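Local coordinates for (S)-imine reductase (Streptomyces sp. GF3546, PDB 4OQY), which reduces imines to amines with S selectivity, most likely taking the hydride from bound NADPH, at residues B[60-65]-B[147-152]; B[186-191]-B[251-256]; B[265-270]-B[282-287]. All blocks are in the same frame, centred on the assembly; numbering follows the deposited sequence.

Contact 1: B[60-65]-B[147-152]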
# COMPACT_ATOMS: atom_id res chain seq x y z
N ASN B 60 -0.38 -19.40 37.30
CA ASN B 60 -1.33 -19.82 36.26
C ASN B 60 -0.69 -20.79 35.28
O ASN B 60 0.54 -20.83 35.12
CB ASN B 60 -1.85 -18.60 35.48
CG ASN B 60 -2.77 -17.69 36.31
OD1 ASN B 60 -2.44 -16.52 36.59
ND2 ASN B 60 -3.89 -18.21 36.70
N GLU B 61 -1.52 -21.58 34.61
CA GLU B 61 -1.07 -22.43 33.51
C GLU B 61 -0.79 -21.59 32.26
O GLU B 61 0.22 -21.79 31.58
CB GLU B 61 -2.11 -23.52 33.20
CG GLU B 61 -1.65 -24.49 32.11
CD GLU B 61 -2.67 -25.56 31.79
OE1 GLU B 61 -3.86 -25.36 32.07
OE2 GLU B 61 -2.28 -26.58 31.22
N LEU B 62 -1.70 -20.65 31.97
CA LEU B 62 -1.62 -19.84 30.76
C LEU B 62 -0.89 -18.54 30.99
O LEU B 62 -1.33 -17.67 31.76
CB LEU B 62 -3.00 -19.51 30.22
CG LEU B 62 -2.98 -18.81 28.87
CD1 LEU B 62 -2.45 -19.73 27.79
CD2 LEU B 62 -4.37 -18.34 28.50
N ILE B 63 0.26 -18.43 30.32
CA ILE B 63 1.17 -17.31 30.42
C ILE B 63 1.20 -16.59 29.08
O ILE B 63 1.71 -17.12 28.09
CB ILE B 63 2.61 -17.80 30.73
CG1 ILE B 63 2.60 -18.80 31.90
CG2 ILE B 63 3.53 -16.62 30.98
CD1 ILE B 63 2.08 -18.29 33.24
N VAL B 64 0.69 -15.38 29.07
CA VAL B 64 0.67 -14.54 27.89
C VAL B 64 1.82 -13.55 27.95
O VAL B 64 1.95 -12.78 28.91
CB VAL B 64 -0.62 -13.70 27.84
CG1 VAL B 64 -0.60 -12.76 26.64
CG2 VAL B 64 -1.82 -14.64 27.78
N LEU B 65 2.62 -13.56 26.90
CA LEU B 65 3.77 -12.69 26.80
C LEU B 65 3.51 -11.63 25.76
O LEU B 65 3.15 -11.94 24.61
CB LEU B 65 5.03 -13.46 26.38
CG LEU B 65 5.45 -14.72 27.13
CD1 LEU B 65 6.70 -15.27 26.48
CD2 LEU B 65 5.69 -14.52 28.62
N ASP B 147 -10.86 -20.39 24.47
CA ASP B 147 -11.92 -19.61 25.10
C ASP B 147 -11.34 -18.46 25.92
O ASP B 147 -11.94 -17.40 26.00
CB ASP B 147 -12.82 -20.49 25.98
CG ASP B 147 -13.88 -21.24 25.19
OD1 ASP B 147 -13.88 -21.17 23.93
OD2 ASP B 147 -14.76 -21.87 25.82
N THR B 148 -10.15 -18.63 26.50
CA THR B 148 -9.49 -17.53 27.18
C THR B 148 -8.83 -16.55 26.19
O THR B 148 -8.97 -15.33 26.31
CB THR B 148 -8.45 -18.07 28.17
OG1 THR B 148 -9.10 -18.94 29.11
CG2 THR B 148 -7.78 -16.94 28.90
N LEU B 149 -8.18 -17.06 25.17
CA LEU B 149 -7.54 -16.20 24.18
C LEU B 149 -8.57 -15.35 23.39
O LEU B 149 -8.30 -14.20 23.03
CB LEU B 149 -6.69 -17.04 23.24
CG LEU B 149 -5.52 -17.77 23.93
CD1 LEU B 149 -4.91 -18.81 22.99
CD2 LEU B 149 -4.47 -16.79 24.43
N LYS B 150 -9.76 -15.90 23.15
CA LYS B 150 -10.82 -15.19 22.43
C LYS B 150 -11.30 -13.93 23.12
O LYS B 150 -12.00 -13.11 22.52
CB LYS B 150 -12.04 -16.07 22.25
CG LYS B 150 -12.00 -16.99 21.06
CD LYS B 150 -13.19 -17.97 21.24
CE LYS B 150 -14.18 -17.53 22.32
NZ LYS B 150 -15.33 -18.44 22.59
N VAL B 151 -10.99 -13.81 24.40
CA VAL B 151 -11.42 -12.61 25.11
C VAL B 151 -10.64 -11.42 24.55
O VAL B 151 -11.16 -10.32 24.44
CB VAL B 151 -11.22 -12.77 26.63
CG1 VAL B 151 -11.53 -11.47 27.34
CG2 VAL B 151 -12.12 -13.88 27.18
N LEU B 152 -9.39 -11.64 24.13
CA LEU B 152 -8.60 -10.54 23.61
C LEU B 152 -9.01 -10.13 22.20
O LEU B 152 -9.11 -8.94 21.87
CB LEU B 152 -7.10 -10.91 23.65
CG LEU B 152 -6.53 -11.26 25.03
CD1 LEU B 152 -5.06 -11.60 24.93
CD2 LEU B 152 -6.73 -10.11 26.01

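Contact 2: B[186-191]-B[251-256]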
# COMPACT_ATOMS: atom_id res chain seq x y z
N THR B 186 5.05 9.79 -1.53
CA THR B 186 4.17 10.67 -2.23
C THR B 186 4.16 12.07 -1.62
O THR B 186 4.07 13.08 -2.33
CB THR B 186 2.76 10.04 -2.17
OG1 THR B 186 2.64 9.02 -3.18
CG2 THR B 186 1.72 11.04 -2.34
N LEU B 187 4.25 12.14 -0.29
CA LEU B 187 4.21 13.43 0.38
C LEU B 187 5.53 14.17 0.10
O LEU B 187 5.54 15.37 -0.12
CB LEU B 187 3.95 13.25 1.88
CG LEU B 187 2.59 12.66 2.29
CD1 LEU B 187 2.51 12.52 3.80
CD2 LEU B 187 1.40 13.47 1.78
N ALA B 188 6.63 13.42 0.05
CA ALA B 188 7.91 13.97 -0.35
C ALA B 188 7.85 14.51 -1.78
O ALA B 188 8.24 15.64 -2.03
CB ALA B 188 9.00 12.91 -0.24
N LEU B 189 7.34 13.68 -2.70
CA LEU B 189 7.17 14.09 -4.10
C LEU B 189 6.30 15.35 -4.20
O LEU B 189 6.62 16.27 -4.93
CB LEU B 189 6.57 12.95 -4.94
CG LEU B 189 6.21 13.29 -6.39
CD1 LEU B 189 7.47 13.49 -7.22
CD2 LEU B 189 5.31 12.23 -7.01
N GLY B 190 5.21 15.37 -3.46
CA GLY B 190 4.35 16.56 -3.43
C GLY B 190 5.12 17.82 -3.05
O GLY B 190 5.07 18.85 -3.74
N GLN B 191 5.87 17.74 -1.95
CA GLN B 191 6.60 18.90 -1.45
C GLN B 191 7.63 19.38 -2.43
O GLN B 191 7.78 20.58 -2.63
CB GLN B 191 7.24 18.63 -0.10
CG GLN B 191 6.22 18.66 1.02
CD GLN B 191 6.77 18.22 2.36
OE1 GLN B 191 7.95 17.90 2.49
NE2 GLN B 191 5.90 18.20 3.36
N ALA B 251 12.09 14.91 -9.59
CA ALA B 251 11.72 15.75 -8.45
C ALA B 251 12.86 15.93 -7.45
O ALA B 251 12.79 16.80 -6.59
CB ALA B 251 10.50 15.20 -7.76
N GLY B 252 13.92 15.13 -7.57
CA GLY B 252 15.06 15.24 -6.68
C GLY B 252 14.88 14.56 -5.34
O GLY B 252 15.67 14.77 -4.43
N VAL B 253 13.85 13.75 -5.19
CA VAL B 253 13.59 13.06 -3.92
C VAL B 253 14.28 11.70 -3.93
O VAL B 253 14.90 11.32 -4.91
CB VAL B 253 12.07 12.90 -3.66
CG1 VAL B 253 11.42 14.27 -3.54
CG2 VAL B 253 11.40 12.07 -4.73
N SER B 254 14.20 10.99 -2.81
CA SER B 254 14.79 9.65 -2.72
C SER B 254 14.20 8.76 -3.80
O SER B 254 13.00 8.83 -4.06
CB SER B 254 14.50 9.03 -1.34
OG SER B 254 14.86 7.67 -1.29
N THR B 255 15.03 7.91 -4.40
CA THR B 255 14.53 6.94 -5.36
C THR B 255 14.68 5.49 -4.92
O THR B 255 14.40 4.61 -5.71
CB THR B 255 15.16 7.11 -6.75
OG1 THR B 255 16.58 7.02 -6.65
CG2 THR B 255 14.78 8.42 -7.33
N VAL B 256 15.02 5.25 -3.66
CA VAL B 256 15.29 3.89 -3.17
C VAL B 256 14.07 3.00 -3.39
O VAL B 256 14.14 1.89 -3.95
CB VAL B 256 15.73 3.90 -1.67
CG1 VAL B 256 15.76 2.48 -1.11
CG2 VAL B 256 17.10 4.54 -1.53

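Contact 3: B[265-270]-B[282-287]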
# COMPACT_ATOMS: atom_id res chain seq x y z
N PHE B 265 9.80 -5.12 -11.61
CA PHE B 265 9.21 -5.12 -12.95
C PHE B 265 10.24 -5.42 -14.03
O PHE B 265 9.98 -6.20 -14.93
CB PHE B 265 8.52 -3.82 -13.25
CG PHE B 265 7.13 -3.76 -12.67
CD1 PHE B 265 6.94 -3.48 -11.33
CD2 PHE B 265 6.03 -4.06 -13.46
CE1 PHE B 265 5.65 -3.43 -10.78
CE2 PHE B 265 4.75 -4.00 -12.91
CZ PHE B 265 4.57 -3.73 -11.57
N LYS B 266 11.41 -4.80 -13.95
CA LYS B 266 12.49 -5.12 -14.92
C LYS B 266 12.80 -6.63 -14.96
O LYS B 266 12.96 -7.22 -16.04
CB LYS B 266 13.74 -4.28 -14.60
CG LYS B 266 14.94 -4.56 -15.48
CD LYS B 266 16.19 -3.77 -15.15
CE LYS B 266 16.68 -4.07 -13.75
NZ LYS B 266 18.13 -4.49 -13.71
N ALA B 267 12.91 -7.28 -13.81
CA ALA B 267 13.27 -8.69 -13.82
C ALA B 267 12.19 -9.53 -14.47
O ALA B 267 12.47 -10.49 -15.14
CB ALA B 267 13.57 -9.18 -12.41
N GLY B 268 10.92 -9.15 -14.26
CA GLY B 268 9.84 -9.86 -14.93
C GLY B 268 9.87 -9.72 -16.43
O GLY B 268 9.73 -10.71 -17.16
N MET B 269 10.15 -8.51 -16.90
CA MET B 269 10.26 -8.27 -18.32
C MET B 269 11.41 -9.08 -18.91
O MET B 269 11.28 -9.65 -19.97
CB MET B 269 10.48 -6.79 -18.61
CG MET B 269 9.33 -5.89 -18.22
SD MET B 269 7.88 -6.19 -19.22
CE MET B 269 8.39 -5.47 -20.78
N GLU B 270 12.52 -9.14 -18.19
CA GLU B 270 13.73 -9.86 -18.70
C GLU B 270 13.53 -11.37 -18.68
O GLU B 270 14.21 -12.08 -19.41
CB GLU B 270 14.96 -9.45 -17.89
CG GLU B 270 15.30 -7.98 -18.07
CD GLU B 270 16.65 -7.57 -17.48
OE1 GLU B 270 17.13 -8.20 -16.51
OE2 GLU B 270 17.24 -6.61 -18.04
N ILE B 282 4.77 -12.84 -8.88
CA ILE B 282 4.94 -13.77 -7.76
C ILE B 282 6.11 -14.71 -8.06
O ILE B 282 6.95 -14.96 -7.19
CB ILE B 282 3.66 -14.57 -7.47
CG1 ILE B 282 2.51 -13.63 -7.07
CG2 ILE B 282 3.90 -15.56 -6.34
CD1 ILE B 282 1.14 -14.28 -7.07
N GLU B 283 6.20 -15.18 -9.31
CA GLU B 283 7.33 -16.03 -9.77
C GLU B 283 8.67 -15.34 -9.67
O GLU B 283 9.67 -15.93 -9.28
CB GLU B 283 7.18 -16.46 -11.23
CG GLU B 283 5.88 -17.14 -11.60
CD GLU B 283 5.54 -18.26 -10.66
OE1 GLU B 283 6.40 -19.14 -10.45
OE2 GLU B 283 4.41 -18.24 -10.11
N VAL B 284 8.71 -14.08 -10.06
CA VAL B 284 9.91 -13.28 -9.96
C VAL B 284 10.35 -13.16 -8.51
O VAL B 284 11.53 -13.18 -8.20
CB VAL B 284 9.68 -11.88 -10.54
CG1 VAL B 284 10.93 -11.03 -10.40
CG2 VAL B 284 9.21 -11.97 -11.98
N LEU B 285 9.39 -13.00 -7.60
CA LEU B 285 9.75 -12.76 -6.21
C LEU B 285 10.08 -14.01 -5.41
O LEU B 285 10.53 -13.91 -4.28
CB LEU B 285 8.62 -11.97 -5.52
CG LEU B 285 8.39 -10.56 -6.07
CD1 LEU B 285 7.13 -9.96 -5.48
CD2 LEU B 285 9.57 -9.63 -5.83
N LYS B 286 9.85 -15.18 -5.98
CA LYS B 286 10.10 -16.43 -5.27
C LYS B 286 11.58 -16.72 -5.04
O LYS B 286 11.89 -17.49 -4.15
CB LYS B 286 9.46 -17.59 -6.01
CG LYS B 286 7.96 -17.53 -5.98
CD LYS B 286 7.43 -18.81 -6.57
CE LYS B 286 5.94 -18.89 -6.35
NZ LYS B 286 5.27 -19.47 -7.55
N LYS B 287 12.48 -16.11 -5.82
CA LYS B 287 13.93 -16.40 -5.70
C LYS B 287 14.73 -15.13 -5.70
O LYS B 287 14.42 -14.22 -6.44
CB LYS B 287 14.46 -17.23 -6.88
CG LYS B 287 13.66 -18.47 -7.23
CD LYS B 287 12.44 -18.15 -8.10
CE LYS B 287 11.44 -19.31 -8.12
NZ LYS B 287 10.23 -19.04 -8.96

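Contact 1: B[60-65]-B[147-152]
Leu62, on strand 62-65, and Thr148, near the end of helix 139-149, reach toward each other and meet tip to tip through methyl groups. Leu62 CD2 lies 3.7 Å from Thr148 CG2 and 4.1 Å from Thr148 CB, so one branch of the leucine does the touching. The leucine is extended away from its strand, with CG anti to the backbone N (chi1 -173°), which carries CD2 to the helix. The threonine shares its work between two sides: CG2 faces the leucine, while OG1 forms a hydrogen bond with Gln4 OE1, so the hydroxyl has a polar partner in this buried layer. That methyl pair is the tight point, and Leu149 is a looser second neighbour; its CB is directed to the side, and CD2 comes within 4.4 Å of Leu62 CD2. Farther along, the packing slackens. Val64 CG2 stays 4.8 Å from Leu149 CD2, and Val64 CG1 is 4.9 Å from Leu152 CD1; Met18 of helix 13-24 touches both Val64 and Leu152. Asp147 and Lys150, both exposed, are joined by a salt bridge, Lys150 NZ to Asp147 OD1, 3.4 Å long, its hydrogen bond weak. The contact is therefore apolar and buried against the strand, charged at the exposed residues, and no hydrogen bond crosses between the two segments. Phe22 of helix 13-24 also touches Thr148 and Leu152. Strand 62-65 lies between strands 6-9 and 88-91 in the mainly parallel sheet of the NADP-binding domain, with helix 139-149 packed on one face, as in Rossmann-type folds; a GxGxxG-like run (Gly10, Gly12, Gly15) after strand 6-9, with Gly12 an NADPH-binding residue, fits that fold.

Contact 2: B[186-191]-B[251-256]
Leu189 extends from helix 163-192 with CG opposite its backbone N (chi1 174°), and this rotamer carries the CD1 methyl to Ala251, at the end of helix 234-251. Val253, in the loop that follows, is turned with CG1 opposite its own carbonyl carbon (chi1 -62°), which aims that methyl at the backbone of the long helix. The first meeting is the closer: Leu189 CD1 lies 3.5 Å from Ala251 CB, methyl against methyl. Val253 CG1 instead comes up to the helix surface, 3.8 Å from Ala188 O and 4.3 Å from Ala188 CB, and also 4.2 Å from Leu189 N. The two points of touch sit on adjacent residues of one helical turn; side-chain methyls do the touching, and no hydrogen bond crosses between the segments. Between Ala251 and Val253, Gly252 leaves the helix with positive phi (81°), in a Schellman motif closing helix 234-251. Leu189 also packs on Thr247 and His248 of that helix. Gln185 NE2 donates to Ser254 O, tying the loop to the long helix from a second point, while Leu285 of the second subunit packs on Val253. The arrangement is a Schellman-capped helix end whose connecting turn docks on a long helix, within the all-helical C-terminal domain that takes part in the dimer interface.

Contact 3: B[265-270]-B[282-287]
Val284 spreads its two methyls over Ala267 and Gly268, neighbours on one turn of helix 256-270. CG1 takes the alanine, 3.8 Å from Ala267 CB, and CG2 takes the glycine, 3.7 Å from Gly268 CA and 4.0 Å from Gly268 N. The fork straddles the two residues because CG1 stands anti to the backbone N of the valine (chi1 178°), leaving CG2 beside that N; each branch thus has its own target. With no side chain on Gly268, CG2 rests directly on main-chain atoms, and the backbones come close, the CA atoms of Gly268 and Val284 being 6.0 Å apart. No polar bond joins the two segments. Within 282-287, two lysine side chains turn back to Glu283. Lys287 NZ donates to Glu283 O over 3.2 Å, arriving in the carbonyl plane on a lone pair, with a C=O...N angle of 130°. Lys286 NZ forms a salt bridge with the same glutamate, 3.0 Å from Glu283 OE2, which it meets on the syn side but 32° out of the carboxylate plane. One lysine thus holds the main chain and the other the side chain, where helix 281-285 gives way to the C-terminal tail. Around this small apolar patch, Phe265 and Met269 point away from Val284 and pack on helix 234-251, while Ile282 and Leu285 press on Tyr184 and Gln185 of helix 163-192 in the second subunit, to which the Leu285 backbone also hydrogen-bonds, so that helix 281-285 lies between helix 256-270 of its own chain and that partner helix.

The three contacts follow one another along the chain without overlap. Contact 1 belongs to the N-terminal, Rossmann-type domain; contacts 2 and 3 lie in the helical C-terminal domain, on the opposite side of the chain's centre. The centre of contact 1 is about 45 Å from that of contact 2 and about 42 Å from that of contact 3, whereas the centres of contacts 2 and 3 are about 25 Å apart, with nearest atoms about 11 Å apart. Helix 256-270 links these two, starting in segment 251-256 and ending in segment 265-270. Both touch the second subunit, while contact 1 does not, so contact 1 is packing within one subunit, whereas contacts 2 and 3 lie beside the dimer interface.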